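Local coordinates for microcin B17-processing protein McbC (Escherichia coli str. K-12 substr. MG1655, PDB 6GRH) that is an FMN-binding oxidoreductase needed to process the inactive microcin B17 precursor into the active peptide antibiotic, at residues Tyr120-Gly123 against Tyr127-Glu130; Tyr191-Glu196 against Arg208-Glu213; Met212-Met217 against Ala255-Gln260. All blocks are in the same frame, centred on the assembly; numbering follows the deposited sequence.

Contact 1: residues Tyr120-Gly123 against Tyr127-Glu130; sequences YPSG and YPIE. With FMN (flavin mononucleotide), chain O.
Tyr-120 meets Tyr-127 in an offset edge-to-face pair, with the ring planes at 82° and the edge of Tyr-127 turned toward the face of Tyr-120. Tyr-120 CE2 lies 3.5 Å from both CE1 and CD1 of Tyr-127. Tyr-120 CG sits between its own N and carbonyl carbon (chi1 61°), which swings the ring back over the second segment. The backbone joins in: Tyr-127 OH donates to Tyr-120 O at 2.8 Å, within the carbonyl plane. At the far end Tyr-120 OH gives its proton to a water at 2.8 Å, and that water donates to Ile-129 O at 2.9 Å. Arg-118 also bonds to Tyr-120 OH and makes a cation-pi contact with Tyr-127. Pro-121 points its CB away from the second segment, and CB comes within 3.2 Å of FMN O3'. Ser-122 meets Tyr-127 with two atoms. Its CB sits squarely over the Tyr-127 ring, 3.3 Å from the centroid, in a CH-pi contact, while OG accepts from Tyr-127 N at 2.9 Å with an N-H...O angle of 146°. The same OG is hydrogen-bonded to Glu-213 OE1 on helix 204-227, so two partners grip it. The backbone N of Ser-122 makes a weak bond of 3.4 Å to FMN O3', and Gly-123 N packs against the dimethylbenzene end of the isoalloxazine. Two hydrogen bonds thus fix Tyr-127 at backbone and ring end, against a segment whose Ser-122 and Gly-123 line the flavin pocket, which probably helps to set the loop.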
loop_
_atom_site.group_PDB
_atom_site.type_symbol
_atom_site.label_atom_id
_atom_site.label_comp_id
_atom_site.label_asym_id
_atom_site.label_seq_id
_atom_site.Cartn_x
_atom_site.Cartn_y
_atom_site.Cartn_z
ATOM N N TYR D 120 26.116 7.640 -19.410
ATOM C CA TYR D 120 24.686 7.771 -19.132
ATOM C C TYR D 120 24.555 8.672 -17.905
ATOM O O TYR D 120 25.387 8.613 -16.994
ATOM C CB TYR D 120 24.011 6.403 -18.944
ATOM C CG TYR D 120 24.551 5.588 -17.792
ATOM C CD1 TYR D 120 25.743 4.876 -17.905
ATOM C CD2 TYR D 120 23.863 5.538 -16.580
ATOM C CE1 TYR D 120 26.246 4.151 -16.838
ATOM C CE2 TYR D 120 24.352 4.816 -15.516
ATOM C CZ TYR D 120 25.542 4.132 -15.640
ATOM O OH TYR D 120 26.014 3.429 -14.551
ATOM N N PRO D 121 23.540 9.546 -17.898
ATOM C CA PRO D 121 23.343 10.439 -16.757
ATOM C C PRO D 121 22.656 9.737 -15.583
ATOM O O PRO D 121 22.216 8.597 -15.703
ATOM C CB PRO D 121 22.451 11.537 -17.353
ATOM C CG PRO D 121 21.582 10.783 -18.313
ATOM C CD PRO D 121 22.441 9.667 -18.877
ATOM N N SER D 122 22.581 10.411 -14.440
ATOM C CA SER D 122 21.898 9.862 -13.258
ATOM C C SER D 122 21.438 10.996 -12.355
ATOM O O SER D 122 22.190 11.956 -12.126
ATOM C CB SER D 122 22.845 8.930 -12.478
ATOM O OG SER D 122 22.251 8.471 -11.285
ATOM N N GLY D 123 20.209 10.898 -11.850
ATOM C CA GLY D 123 19.704 11.886 -10.902
ATOM C C GLY D 123 20.658 12.078 -9.736
ATOM O O GLY D 123 21.046 11.113 -9.082
ATOM N N TYR D 127 23.990 7.353 -9.236
ATOM C CA TYR D 127 24.249 6.036 -9.873
ATOM C C TYR D 127 23.911 4.829 -8.984
ATOM O O TYR D 127 24.799 4.027 -8.622
ATOM C CB TYR D 127 25.696 5.989 -10.376
ATOM C CG TYR D 127 25.895 6.977 -11.481
ATOM C CD1 TYR D 127 25.501 6.661 -12.779
ATOM C CD2 TYR D 127 26.380 8.264 -11.224
ATOM C CE1 TYR D 127 25.623 7.580 -13.811
ATOM C CE2 TYR D 127 26.535 9.191 -12.253
ATOM C CZ TYR D 127 26.146 8.846 -13.548
ATOM O OH TYR D 127 26.243 9.749 -14.575
ATOM N N PRO D 128 22.618 4.654 -8.668
ATOM C CA PRO D 128 22.230 3.585 -7.736
ATOM C C PRO D 128 22.126 2.180 -8.314
ATOM O O PRO D 128 21.762 1.264 -7.581
ATOM C CB PRO D 128 20.817 4.032 -7.272
ATOM C CG PRO D 128 20.277 4.742 -8.471
ATOM C CD PRO D 128 21.462 5.525 -8.987
ATOM N N ILE D 129 22.390 2.017 -9.609
ATOM C CA ILE D 129 22.214 0.756 -10.282
ATOM C C ILE D 129 23.573 0.124 -10.442
ATOM O O ILE D 129 24.500 0.762 -10.914
ATOM C CB ILE D 129 21.546 0.939 -11.670
ATOM C CG1 ILE D 129 20.212 1.628 -11.519
ATOM C CG2 ILE D 129 21.419 -0.390 -12.421
ATOM C CD1 ILE D 129 19.248 0.951 -10.568
ATOM N N GLU D 130 23.675 -1.142 -10.059
ATOM C CA GLU D 130 24.907 -1.916 -10.181
ATOM C C GLU D 130 24.778 -2.916 -11.321
ATOM O O GLU D 130 23.693 -3.478 -11.553
ATOM C CB GLU D 130 25.180 -2.649 -8.880
ATOM C CG GLU D 130 25.297 -1.704 -7.688
ATOM C CD GLU D 130 26.417 -0.672 -7.818
ATOM O OE1 GLU D 130 27.525 -1.010 -8.265
ATOM O OE2 GLU D 130 26.195 0.503 -7.442
HETATM N N1 FMN O . 19.697 17.763 -13.190
HETATM C C2 FMN O . 19.150 18.859 -12.603
HETATM O O2 FMN O . 19.840 19.894 -12.567
HETATM N N3 FMN O . 17.905 18.853 -12.068
HETATM C C4 FMN O . 17.116 17.753 -12.094
HETATM O O4 FMN O . 15.965 17.763 -11.606
HETATM C C4A FMN O . 17.647 16.509 -12.706
HETATM N N5 FMN O . 16.930 15.362 -12.760
HETATM C C5A FMN O . 17.444 14.246 -13.342
HETATM C C6 FMN O . 16.671 13.090 -13.391
HETATM C C7 FMN O . 17.156 11.923 -13.975
HETATM C C7M FMN O . 16.295 10.684 -14.008
HETATM C C8 FMN O . 18.517 11.910 -14.571
HETATM C C8M FMN O . 19.050 10.658 -15.208
HETATM C C9 FMN O . 19.303 13.063 -14.535
HETATM C C9A FMN O . 18.821 14.247 -13.940
HETATM N N10 FMN O . 19.590 15.445 -13.884
HETATM C C10 FMN O . 19.021 16.587 -13.269
HETATM C "C1'" FMN O . 20.942 15.540 -14.448
HETATM C "C2'" FMN O . 21.949 14.989 -13.463
HETATM O "O2'" FMN O . 22.065 15.892 -12.346
HETATM C "C3'" FMN O . 23.287 14.748 -14.173
HETATM O "O3'" FMN O . 23.141 13.697 -15.136
HETATM C "C4'" FMN O . 24.417 14.389 -13.213
HETATM O "O4'" FMN O . 24.647 15.482 -12.323
HETATM C "C5'" FMN O . 25.740 14.082 -13.911
HETATM O "O5'" FMN O . 26.125 15.207 -14.700
HETATM P P FMN O . 26.364 15.069 -16.277
HETATM O O1P FMN O . 25.056 14.616 -16.880
HETATM O O2P FMN O . 26.733 16.481 -16.689
HETATM O O3P FMN O . 27.486 14.079 -16.334
HETATM O O HOH W 1 24.510 3.309 -12.225
#

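Contact 2: residues Tyr191-Glu196 against Arg208-Glu213; sequences YCIIFE and RMALME
In the nitroreductase-type fold of McbC, helix 204-227 packs on an antiparallel sheet, and Ile-193 with Ala-210 and Leu-211 forms one point of that helix-on-sheet interface. The contact is small, wholly apolar and buried. Ile-193 on strand 187-194 reaches toward the helix with a fully extended chain: CG1 is anti to the backbone N (chi1 -174°) and the outer torsion is extended too, which carries CD1 to the helix surface. There CD1 touches Ala-210 CB at 3.7 Å, and CG1 follows at 4.1 Å from the same methyl. Consistent with the short alanine side chain, the CA atoms of Ile-193 and Ala-210 are 7.0 Å apart. A looser touch joins Ile-193 CD1 to Leu-211 CD1 at 4.2 Å. The other branch of the isoleucine, CG2, lies 4.0 Å above one face of the Phe-195 ring, offset toward its rim, just where the strand gives way to helix 195-199 with Ile-194 at the N-cap. Around this point, Ile-193 also packs on Ile-129 of strand 129-135, Leu-211 touches both Leu-257 of strand 254-263 and Leu-211 of the second subunit, and Met-209, next to Ala-210 in the helix, lines the flavin pocket.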
loop_
_atom_site.group_PDB
_atom_site.type_symbol
_atom_site.label_atom_id
_atom_site.label_comp_id
_atom_site.label_asym_id
_atom_site.label_seq_id
_atom_site.Cartn_x
_atom_site.Cartn_y
_atom_site.Cartn_z
ATOM N N TYR D 191 21.210 -6.093 -14.021
ATOM C CA TYR D 191 21.181 -4.729 -13.522
ATOM C C TYR D 191 20.392 -4.727 -12.227
ATOM O O TYR D 191 19.239 -5.162 -12.224
ATOM C CB TYR D 191 20.528 -3.784 -14.542
ATOM C CG TYR D 191 21.207 -3.757 -15.864
ATOM C CD1 TYR D 191 22.142 -2.762 -16.165
ATOM C CD2 TYR D 191 20.943 -4.747 -16.839
ATOM C CE1 TYR D 191 22.801 -2.754 -17.396
ATOM C CE2 TYR D 191 21.576 -4.734 -18.085
ATOM C CZ TYR D 191 22.505 -3.735 -18.357
ATOM O OH TYR D 191 23.126 -3.680 -19.569
ATOM N N CYS D 192 21.000 -4.231 -11.150
ATOM C CA CYS D 192 20.429 -4.319 -9.813
ATOM C C CYS D 192 20.321 -2.955 -9.145
ATOM O O CYS D 192 21.239 -2.154 -9.214
ATOM C CB CYS D 192 21.289 -5.209 -8.933
ATOM S SG CYS D 192 21.402 -6.900 -9.563
ATOM N N ILE D 193 19.204 -2.736 -8.469
ATOM C CA ILE D 193 18.958 -1.532 -7.705
ATOM C C ILE D 193 19.394 -1.728 -6.249
ATOM O O ILE D 193 19.016 -2.713 -5.615
ATOM C CB ILE D 193 17.473 -1.114 -7.737
ATOM C CG1 ILE D 193 17.287 0.249 -7.043
ATOM C CG2 ILE D 193 16.536 -2.154 -7.128
ATOM C CD1 ILE D 193 15.883 0.774 -7.178
ATOM N N ILE D 194 20.167 -0.783 -5.726
ATOM C CA ILE D 194 20.424 -0.711 -4.291
ATOM C C ILE D 194 19.357 0.212 -3.711
ATOM O O ILE D 194 19.413 1.422 -3.930
ATOM C CB ILE D 194 21.837 -0.172 -3.996
ATOM C CG1 ILE D 194 22.869 -1.090 -4.639
ATOM C CG2 ILE D 194 22.051 -0.060 -2.476
ATOM C CD1 ILE D 194 24.279 -0.610 -4.441
ATOM N N PHE D 195 18.416 -0.331 -2.960
ATOM C CA PHE D 195 17.215 0.449 -2.578
ATOM C C PHE D 195 17.557 1.736 -1.866
ATOM O O PHE D 195 17.071 2.808 -2.230
ATOM C CB PHE D 195 16.251 -0.352 -1.722
ATOM C CG PHE D 195 15.587 -1.484 -2.462
ATOM C CD1 PHE D 195 14.609 -1.234 -3.404
ATOM C CD2 PHE D 195 15.959 -2.801 -2.218
ATOM C CE1 PHE D 195 13.983 -2.279 -4.077
ATOM C CE2 PHE D 195 15.336 -3.854 -2.891
ATOM C CZ PHE D 195 14.348 -3.581 -3.825
ATOM N N GLU D 196 18.413 1.632 -0.861
ATOM C CA GLU D 196 18.701 2.804 -0.043
ATOM C C GLU D 196 19.472 3.878 -0.792
ATOM O O GLU D 196 19.252 5.049 -0.531
ATOM C CB GLU D 196 19.379 2.397 1.269
ATOM C CG GLU D 196 18.372 1.709 2.196
ATOM C CD GLU D 196 18.862 1.508 3.621
ATOM O OE1 GLU D 196 19.349 2.487 4.245
ATOM O OE2 GLU D 196 18.697 0.382 4.136
ATOM N N ARG D 208 11.669 5.750 -9.099
ATOM C CA ARG D 208 11.332 5.994 -10.482
ATOM C C ARG D 208 12.619 6.348 -11.281
ATOM O O ARG D 208 12.840 5.817 -12.389
ATOM C CB ARG D 208 10.283 7.127 -10.524
ATOM C CG ARG D 208 9.669 7.418 -11.870
ATOM C CD ARG D 208 9.144 8.853 -11.953
ATOM N NE ARG D 208 8.008 9.125 -11.080
ATOM C CZ ARG D 208 7.269 10.248 -11.139
ATOM N NH1 ARG D 208 7.547 11.210 -12.007
ATOM N NH2 ARG D 208 6.258 10.415 -10.318
ATOM N N MET D 209 13.449 7.240 -10.727
ATOM C CA MET D 209 14.734 7.635 -11.340
ATOM C C MET D 209 15.688 6.445 -11.517
ATOM O O MET D 209 16.338 6.319 -12.565
ATOM C CB MET D 209 15.436 8.761 -10.537
ATOM C CG MET D 209 14.774 10.156 -10.610
ATOM S SD MET D 209 15.766 11.555 -9.982
ATOM C CE MET D 209 14.567 12.489 -9.042
ATOM N N ALA D 210 15.766 5.575 -10.510
ATOM C CA ALA D 210 16.631 4.387 -10.582
ATOM C C ALA D 210 16.219 3.395 -11.693
ATOM O O ALA D 210 17.077 2.868 -12.409
ATOM C CB ALA D 210 16.655 3.686 -9.249
ATOM N N LEU D 211 14.911 3.180 -11.842
ATOM C CA LEU D 211 14.373 2.298 -12.891
ATOM C C LEU D 211 14.632 2.862 -14.285
ATOM O O LEU D 211 15.052 2.145 -15.153
ATOM C CB LEU D 211 12.876 2.004 -12.666
ATOM C CG LEU D 211 12.604 0.769 -11.805
ATOM C CD1 LEU D 211 13.307 0.758 -10.463
ATOM C CD2 LEU D 211 11.112 0.628 -11.557
ATOM N N MET D 212 14.443 4.167 -14.460
ATOM C CA MET D 212 14.786 4.815 -15.709
ATOM C C MET D 212 16.277 4.706 -16.021
ATOM O O MET D 212 16.660 4.397 -17.146
ATOM C CB MET D 212 14.276 6.269 -15.738
ATOM C CG MET D 212 12.760 6.312 -15.773
ATOM S SD MET D 212 12.072 7.969 -15.887
ATOM C CE MET D 212 12.661 8.739 -14.401
ATOM N N GLU D 213 17.111 4.894 -15.017
ATOM C CA GLU D 213 18.532 4.763 -15.195
ATOM C C GLU D 213 18.944 3.394 -15.699
ATOM O O GLU D 213 19.792 3.292 -16.555
ATOM C CB GLU D 213 19.253 5.094 -13.905
ATOM C CG GLU D 213 20.749 4.925 -13.953
ATOM C CD GLU D 213 21.390 5.370 -12.654
ATOM O OE1 GLU D 213 20.937 6.425 -12.108
ATOM O OE2 GLU D 213 22.335 4.659 -12.190
#

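Contact 3: residues Met212-Met217 against Ala255-Gln260; sequences METGSM and APLIVQ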
loop_
_atom_site.group_PDB
_atom_site.type_symbol
_atom_site.label_atom_id
_atom_site.label_comp_id
_atom_site.label_asym_id
_atom_site.label_seq_id
_atom_site.Cartn_x
_atom_site.Cartn_y
_atom_site.Cartn_z
ATOM N N MET D 212 14.443 4.167 -14.460
ATOM C CA MET D 212 14.786 4.815 -15.709
ATOM C C MET D 212 16.277 4.706 -16.021
ATOM O O MET D 212 16.660 4.397 -17.146
ATOM C CB MET D 212 14.276 6.269 -15.738
ATOM C CG MET D 212 12.760 6.312 -15.773
ATOM S SD MET D 212 12.072 7.969 -15.887
ATOM C CE MET D 212 12.661 8.739 -14.401
ATOM N N GLU D 213 17.111 4.894 -15.017
ATOM C CA GLU D 213 18.532 4.763 -15.195
ATOM C C GLU D 213 18.944 3.394 -15.699
ATOM O O GLU D 213 19.792 3.292 -16.555
ATOM C CB GLU D 213 19.253 5.094 -13.905
ATOM C CG GLU D 213 20.749 4.925 -13.953
ATOM C CD GLU D 213 21.390 5.370 -12.654
ATOM O OE1 GLU D 213 20.937 6.425 -12.108
ATOM O OE2 GLU D 213 22.335 4.659 -12.190
ATOM N N THR D 214 18.313 2.360 -15.194
ATOM C CA THR D 214 18.549 0.990 -15.654
ATOM C C THR D 214 18.334 0.827 -17.160
ATOM O O THR D 214 19.131 0.199 -17.836
ATOM C CB THR D 214 17.651 0.033 -14.863
ATOM O OG1 THR D 214 17.922 0.231 -13.463
ATOM C CG2 THR D 214 17.912 -1.396 -15.239
ATOM N N GLY D 215 17.269 1.458 -17.671
ATOM C CA GLY D 215 16.967 1.454 -19.076
ATOM C C GLY D 215 17.999 2.208 -19.887
ATOM O O GLY D 215 18.358 1.753 -20.988
ATOM N N SER D 216 18.507 3.346 -19.362
ATOM C CA SER D 216 19.589 4.037 -20.058
ATOM C C SER D 216 20.839 3.152 -20.146
ATOM O O SER D 216 21.619 3.211 -21.136
ATOM C CB SER D 216 19.920 5.407 -19.417
ATOM O OG SER D 216 20.551 5.251 -18.167
ATOM N N MET D 217 21.055 2.346 -19.121
ATOM C CA MET D 217 22.231 1.481 -19.083
ATOM C C MET D 217 22.107 0.330 -20.063
ATOM O O MET D 217 23.011 0.121 -20.873
ATOM C CB MET D 217 22.521 0.981 -17.681
ATOM C CG MET D 217 22.866 2.120 -16.750
ATOM S SD MET D 217 22.827 1.622 -15.032
ATOM C CE MET D 217 24.225 0.509 -14.992
ATOM N N ALA D 255 18.195 -5.692 -5.395
ATOM C CA ALA D 255 17.260 -6.540 -6.148
ATOM C C ALA D 255 17.601 -6.439 -7.646
ATOM O O ALA D 255 17.898 -5.370 -8.121
ATOM C CB ALA D 255 15.800 -6.148 -5.874
ATOM N N PRO D 256 17.589 -7.579 -8.375
ATOM C CA PRO D 256 17.767 -7.554 -9.835
ATOM C C PRO D 256 16.548 -6.967 -10.564
ATOM O O PRO D 256 15.436 -7.422 -10.358
ATOM C CB PRO D 256 17.957 -9.037 -10.180
ATOM C CG PRO D 256 17.188 -9.766 -9.133
ATOM C CD PRO D 256 17.352 -8.957 -7.878
ATOM N N LEU D 257 16.751 -5.932 -11.364
ATOM C CA LEU D 257 15.661 -5.289 -12.099
ATOM C C LEU D 257 15.399 -5.907 -13.469
ATOM O O LEU D 257 14.260 -5.968 -13.912
ATOM C CB LEU D 257 15.918 -3.777 -12.261
ATOM C CG LEU D 257 15.869 -2.939 -10.997
ATOM C CD1 LEU D 257 16.169 -1.490 -11.289
ATOM C CD2 LEU D 257 14.525 -3.074 -10.311
ATOM N N ILE D 258 16.468 -6.319 -14.146
ATOM C CA ILE D 258 16.386 -6.789 -15.517
ATOM C C ILE D 258 17.660 -7.559 -15.834
ATOM O O ILE D 258 18.736 -7.288 -15.272
ATOM C CB ILE D 258 16.120 -5.612 -16.495
ATOM C CG1 ILE D 258 15.552 -6.074 -17.820
ATOM C CG2 ILE D 258 17.352 -4.756 -16.713
ATOM C CD1 ILE D 258 14.139 -6.596 -17.723
ATOM N N VAL D 259 17.510 -8.556 -16.689
ATOM C CA VAL D 259 18.615 -9.374 -17.165
ATOM C C VAL D 259 18.795 -9.073 -18.655
ATOM O O VAL D 259 17.833 -8.714 -19.346
ATOM C CB VAL D 259 18.319 -10.868 -16.904
ATOM C CG1 VAL D 259 19.341 -11.778 -17.588
ATOM C CG2 VAL D 259 18.294 -11.150 -15.403
ATOM N N GLN D 260 20.017 -9.185 -19.147
ATOM C CA GLN D 260 20.300 -8.957 -20.565
ATOM C C GLN D 260 21.267 -10.013 -21.033
ATOM O O GLN D 260 22.405 -10.079 -20.559
ATOM C CB GLN D 260 20.865 -7.560 -20.808
ATOM C CG GLN D 260 20.960 -7.156 -22.270
ATOM C CD GLN D 260 21.386 -5.712 -22.437
ATOM O OE1 GLN D 260 21.937 -5.103 -21.512
ATOM N NE2 GLN D 260 21.185 -5.167 -23.646
#
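Thr-214 meets Leu-257 with OG1 and Ile-258 with CG2, and no ring or other flat group lies between them. The flat side-chain ends of Gln-260 and Glu-213 look to other partners: the Gln-260 amide has its OE1 bonded to Tyr-191 OH and its NE2 to Asn-232, and the Glu-213 carboxylate has OE1 bonded to Ser-122 OG. Thr-214 divides its two branches between neighbouring strand residues. Its OG1, beside its own backbone N (chi1 -56°), touches Leu-257 CD1 at 3.3 Å, a methyl against an oxygen and hence packing; the hydroxyl is hydrogen-bonded to Ala-210 O, one helical turn earlier. Thr-214 CG2 lies 3.7 Å from Ile-258 CG2. That two successive strand residues both point toward the helix reflects a classic beta bulge: Leu-257 and Ile-258 together face Tyr-191 on the adjoining strand 187-194, and both are hydrogen-bonded to its backbone. Strand 254-263 thereby offers a pair of side chains to helix 204-227 where a regular strand would alternate them. Within the helix, Glu-213 O takes two donors, Met-217 N at 3.0 Å and Ser-216 OG at 2.6 Å, so the serine hydroxyl is folded back on its own helix. Thr-214 and Ile-258 both pack on Met-212 of the second subunit. Ile-258 also touches a bound flavin mononucleotide, distinct from the one beside Pro-121 and Ser-122.

In the fold
Along the chain contact 1 closes first; contact 2 follows, and contact 3 begins on the helical residues, Met-212 and Glu-213, where contact 2 ends. Their centres are close, about 8 Å between contacts 1 and 2, 7 Å between 2 and 3, and 10 Å between 1 and 3. All reach one antiparallel sheet, in which strands 129-135, 187-194 and 254-263 lie side by side in that order. Helix 204-227, shared by contacts 2 and 3, lies against it between the loop of contact 1 and strand 254-263, whose Ile-258 touches a different flavin. Each contact also touches the second subunit, which contributes residues to the flavin site of contact 1, consistent with flavins at the interface between two copies.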